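Side-chain contacts in probable enoyl-CoA hydratase/isomerase (PDB 5YLO), which probably acts as a Δ3,Δ2-enoyl-CoA isomerase in the breakdown of unsaturated fatty acids, as a member of the enoyl-CoA hydratase/isomerase family: residues 14-19 with 42-47; 100-105 with 205-210. One frame throughout, in Å; residues are numbered along the deposited sequence.

In the fold
From the N terminus, strand 15-20 comes first, and helix 31-46 folds back over it before strand 52-56 runs parallel beside it; interaction 1 closes this 22-residue loop within one beta-alpha-beta unit. Interaction 2 opens only later, at the lead-in to strand 103-107, and closes a loop of 99 residues where helix 207-220 begins. The two contacts therefore follow in series, neither nesting nor crossing. Both reach the same mixed sheet, with centres about 11 Å apart, and Lys-101 connects them: its NZ lies 3.2 Å from Asp-47 O, a probable hydrogen bond. Together they tie the sheet to a covering helix and to the C-terminal helical region.

Interaction 1: residues 14-19 with 42-47; sequences GIAWLV and DACERD
Cys-44, near the end of helix 31-46, meets Ala-16 and Leu-18 of strand 15-20, a helix-on-sheet contact inside the beta-alpha-beta unit formed by strand 15-20, helix 31-46 and strand 52-56. The closest CA pair, Ala-16 and Cys-44, is 7.4 Å apart, and only 88 Å² is buried between the segments. From CA, the Cys-44 side chain heads for the strand, but its CB stays 5.0 Å from Ala-16 CB, so the approach is completed by the sulfur. With SG beside the backbone N (chi1 -71°) and therefore anti to the carbonyl carbon, the thiol reaches Ala-16 CB at 3.8 Å. Leu-18 CD1 lies looser, 4.4 Å from the same SG; seen from the sulfur, these two carbons stand about 86° apart. Such distances mark apolar packing, and no hydrogen bond spans the segments. Val-50 and Val-53 also touch Cys-44, bringing in strand 52-56 and the loop that leads into it, while Leu-18 packs on Leu-37 and Leu-41 earlier in the helix. On the helix itself, Asp-42 holds two arginines with its carboxylate: OD1 pairs with Arg-95, and OD2 forms a salt bridge of 2.9 Å with Arg-46 NH1.

Interaction 2: residues 100-105 with 205-210; sequences DKPTVA and GPTFAF
Pro-102 and Lys-101, just ahead of strand 103-107, meet Phe-210 and Thr-207 in the first turn of helix 207-220, burying 170 Å² in all. The contact across the segments is apolar. Pro-102 CG approaches Phe-210 CD2 to 3.7 Å, the two side chains crossing at about a right angle. Next to it, the CD methylene of Lys-101 lies 3.9 Å from Thr-207 CG2. With OG1 of Thr-207 beside the backbone N (chi1 -52°), CG2 falls anti to that N and faces the lysine; Pro-102 CD is more distant, at 4.4 Å from Thr-207 CG2.

No hydrogen bond spans the segments; the polar bonds lie within them or lead elsewhere. The lysine chain leaves its backbone pointing off the helix, and the bend at chi2 (-81°) brings CD alone against the threonine methyl, while NZ is hydrogen-bonded to Val-50 O. At the N-cap position, Pro-206 O accepts a bond of 3.2 Å from Phe-210 N, and the same oxygen sits 3.2 Å above the Phe-210 ring plane, over its centre.

Aromatic contacts extend the packing to a second subunit: Phe-210 meets the ring of Phe-166 of that subunit, with planes at about 35°, and packs on its Tyr-142. Helix 207-220 thus packs on the lead-in to a strand of its own sheet and on a second subunit, consistent with the trimeric assembly of the crotonase fold.

Interaction 1: residues 14-19 with 42-47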
# COMPACT_ATOMS: atom_id res chain seq x y z
N GLY A 14 -9.25 -2.11 32.28
CA GLY A 14 -9.79 -1.91 30.96
C GLY A 14 -9.07 -2.62 29.84
O GLY A 14 -9.40 -2.41 28.67
N ILE A 15 -8.09 -3.46 30.16
CA ILE A 15 -7.34 -4.22 29.17
C ILE A 15 -7.66 -5.70 29.38
O ILE A 15 -7.39 -6.25 30.45
CB ILE A 15 -5.83 -3.97 29.27
CG1 ILE A 15 -5.52 -2.47 29.16
CG2 ILE A 15 -5.09 -4.74 28.19
CD1 ILE A 15 -4.05 -2.13 29.37
N ALA A 16 -8.23 -6.33 28.36
CA ALA A 16 -8.53 -7.75 28.38
C ALA A 16 -7.37 -8.51 27.74
O ALA A 16 -7.09 -8.34 26.55
CB ALA A 16 -9.83 -8.06 27.65
N TRP A 17 -6.70 -9.35 28.53
CA TRP A 17 -5.58 -10.15 28.06
C TRP A 17 -6.09 -11.53 27.68
O TRP A 17 -6.59 -12.27 28.54
CB TRP A 17 -4.49 -10.24 29.12
CG TRP A 17 -3.90 -8.92 29.52
CD1 TRP A 17 -4.51 -7.93 30.23
CD2 TRP A 17 -2.58 -8.45 29.23
NE1 TRP A 17 -3.66 -6.87 30.40
CE2 TRP A 17 -2.46 -7.16 29.80
CE3 TRP A 17 -1.48 -8.98 28.55
CZ2 TRP A 17 -1.30 -6.40 29.71
CZ3 TRP A 17 -0.32 -8.23 28.46
CH2 TRP A 17 -0.24 -6.95 29.04
N LEU A 18 -5.96 -11.88 26.41
CA LEU A 18 -6.35 -13.20 25.90
C LEU A 18 -5.08 -13.91 25.47
O LEU A 18 -4.48 -13.56 24.44
CB LEU A 18 -7.34 -13.08 24.74
CG LEU A 18 -8.48 -12.08 24.94
CD1 LEU A 18 -9.44 -12.10 23.77
CD2 LEU A 18 -9.21 -12.34 26.24
N VAL A 19 -4.66 -14.90 26.24
CA VAL A 19 -3.41 -15.62 26.00
C VAL A 19 -3.75 -17.04 25.58
O VAL A 19 -4.44 -17.76 26.31
CB VAL A 19 -2.50 -15.61 27.23
CG1 VAL A 19 -1.14 -16.20 26.89
CG2 VAL A 19 -2.36 -14.20 27.79
N ASP A 42 -16.26 -11.99 21.47
CA ASP A 42 -17.60 -11.42 21.46
C ASP A 42 -17.95 -10.82 22.81
O ASP A 42 -18.64 -9.80 22.88
CB ASP A 42 -18.62 -12.50 21.06
CG ASP A 42 -20.04 -11.98 21.09
OD1 ASP A 42 -20.44 -11.29 20.13
OD2 ASP A 42 -20.77 -12.28 22.06
N ALA A 43 -17.47 -11.43 23.89
CA ALA A 43 -17.72 -10.86 25.22
C ALA A 43 -16.97 -9.55 25.40
O ALA A 43 -17.47 -8.64 26.08
CB ALA A 43 -17.32 -11.87 26.30
N CYS A 44 -15.79 -9.41 24.80
CA CYS A 44 -15.03 -8.18 24.94
C CYS A 44 -15.72 -7.01 24.25
O CYS A 44 -15.75 -5.89 24.78
CB CYS A 44 -13.61 -8.36 24.39
SG CYS A 44 -12.56 -9.43 25.41
N GLU A 45 -16.29 -7.24 23.06
CA GLU A 45 -17.02 -6.18 22.36
C GLU A 45 -18.17 -5.65 23.21
O GLU A 45 -18.37 -4.44 23.32
CB GLU A 45 -17.54 -6.69 21.02
CG GLU A 45 -16.60 -6.46 19.86
CD GLU A 45 -17.30 -6.60 18.53
OE1 GLU A 45 -18.48 -6.20 18.43
OE2 GLU A 45 -16.67 -7.11 17.57
N ARG A 46 -18.94 -6.56 23.82
CA ARG A 46 -20.11 -6.14 24.58
C ARG A 46 -19.73 -5.53 25.92
O ARG A 46 -20.47 -4.69 26.45
CB ARG A 46 -21.04 -7.34 24.80
CG ARG A 46 -21.81 -7.77 23.56
CD ARG A 46 -22.03 -9.28 23.53
NE ARG A 46 -22.08 -9.87 24.86
CZ ARG A 46 -22.41 -11.13 25.12
NH1 ARG A 46 -22.73 -11.95 24.13
NH2 ARG A 46 -22.42 -11.57 26.37
N ASP A 47 -18.59 -5.91 26.49
CA ASP A 47 -18.23 -5.49 27.84
C ASP A 47 -17.78 -4.04 27.85
O ASP A 47 -16.84 -3.68 27.13
CB ASP A 47 -17.13 -6.40 28.38
CG ASP A 47 -16.97 -6.31 29.89
OD1 ASP A 47 -17.32 -5.26 30.48
OD2 ASP A 47 -16.49 -7.30 30.49

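Interaction 2: residues 100-105 with 205-210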
# COMPACT_ATOMS: atom_id res chain seq x y z
N ASP A 100 -14.59 -4.24 17.47
CA ASP A 100 -14.87 -2.83 17.72
C ASP A 100 -13.97 -2.20 18.78
O ASP A 100 -14.10 -0.99 19.02
CB ASP A 100 -16.34 -2.65 18.12
CG ASP A 100 -17.28 -2.70 16.94
OD1 ASP A 100 -16.82 -2.48 15.80
OD2 ASP A 100 -18.48 -2.96 17.16
N LYS A 101 -13.09 -2.97 19.40
CA LYS A 101 -12.12 -2.46 20.35
C LYS A 101 -10.72 -2.48 19.74
O LYS A 101 -10.45 -3.27 18.83
CB LYS A 101 -12.12 -3.30 21.63
CG LYS A 101 -13.50 -3.61 22.19
CD LYS A 101 -14.07 -2.46 23.01
CE LYS A 101 -15.34 -2.91 23.73
NZ LYS A 101 -15.92 -1.87 24.63
N PRO A 102 -9.82 -1.61 20.19
CA PRO A 102 -8.44 -1.69 19.72
C PRO A 102 -7.80 -3.00 20.16
O PRO A 102 -7.88 -3.38 21.33
CB PRO A 102 -7.77 -0.47 20.37
CG PRO A 102 -8.89 0.44 20.74
CD PRO A 102 -10.04 -0.46 21.09
N THR A 103 -7.17 -3.69 19.21
CA THR A 103 -6.57 -4.99 19.47
C THR A 103 -5.07 -4.93 19.22
O THR A 103 -4.61 -4.31 18.25
CB THR A 103 -7.22 -6.08 18.59
OG1 THR A 103 -6.34 -7.21 18.49
CG2 THR A 103 -7.52 -5.55 17.20
N VAL A 104 -4.31 -5.55 20.11
CA VAL A 104 -2.85 -5.61 20.02
C VAL A 104 -2.43 -7.07 20.09
O VAL A 104 -2.93 -7.84 20.92
CB VAL A 104 -2.17 -4.81 21.15
CG1 VAL A 104 -0.66 -4.77 20.94
CG2 VAL A 104 -2.74 -3.40 21.23
N ALA A 105 -1.51 -7.45 19.21
CA ALA A 105 -0.96 -8.81 19.18
C ALA A 105 0.45 -8.78 19.75
O ALA A 105 1.33 -8.11 19.21
CB ALA A 105 -0.95 -9.37 17.76
N GLY A 205 -7.90 6.22 25.78
CA GLY A 205 -8.53 7.06 24.79
C GLY A 205 -10.02 6.79 24.66
O GLY A 205 -10.60 5.94 25.34
N PRO A 206 -10.66 7.56 23.77
CA PRO A 206 -12.11 7.38 23.55
C PRO A 206 -12.42 6.13 22.73
O PRO A 206 -12.23 6.12 21.51
CB PRO A 206 -12.50 8.66 22.81
CG PRO A 206 -11.26 9.09 22.11
CD PRO A 206 -10.11 8.67 22.98
N THR A 207 -12.91 5.09 23.40
CA THR A 207 -13.12 3.81 22.73
C THR A 207 -14.21 3.92 21.67
O THR A 207 -14.13 3.27 20.62
CB THR A 207 -13.47 2.73 23.75
OG1 THR A 207 -12.49 2.72 24.79
CG2 THR A 207 -13.52 1.36 23.10
N PHE A 208 -15.24 4.73 21.93
CA PHE A 208 -16.33 4.88 20.97
C PHE A 208 -15.85 5.47 19.66
O PHE A 208 -16.26 5.03 18.58
CB PHE A 208 -17.44 5.75 21.58
CG PHE A 208 -16.98 7.12 22.01
CD1 PHE A 208 -16.36 7.32 23.24
CD2 PHE A 208 -17.17 8.22 21.18
CE1 PHE A 208 -15.94 8.58 23.63
CE2 PHE A 208 -16.75 9.49 21.57
CZ PHE A 208 -16.14 9.67 22.80
N ALA A 209 -14.97 6.48 19.73
CA ALA A 209 -14.47 7.10 18.51
C ALA A 209 -13.56 6.14 17.74
O ALA A 209 -13.58 6.12 16.51
CB ALA A 209 -13.72 8.39 18.85
N PHE A 210 -12.78 5.33 18.46
CA PHE A 210 -11.94 4.35 17.79
C PHE A 210 -12.78 3.34 17.02
O PHE A 210 -12.41 2.92 15.92
CB PHE A 210 -11.05 3.63 18.81
CG PHE A 210 -10.14 4.54 19.60
CD1 PHE A 210 -9.84 5.82 19.15
CD2 PHE A 210 -9.57 4.11 20.79
CE1 PHE A 210 -9.00 6.64 19.88
CE2 PHE A 210 -8.73 4.93 21.52
CZ PHE A 210 -8.44 6.20 21.06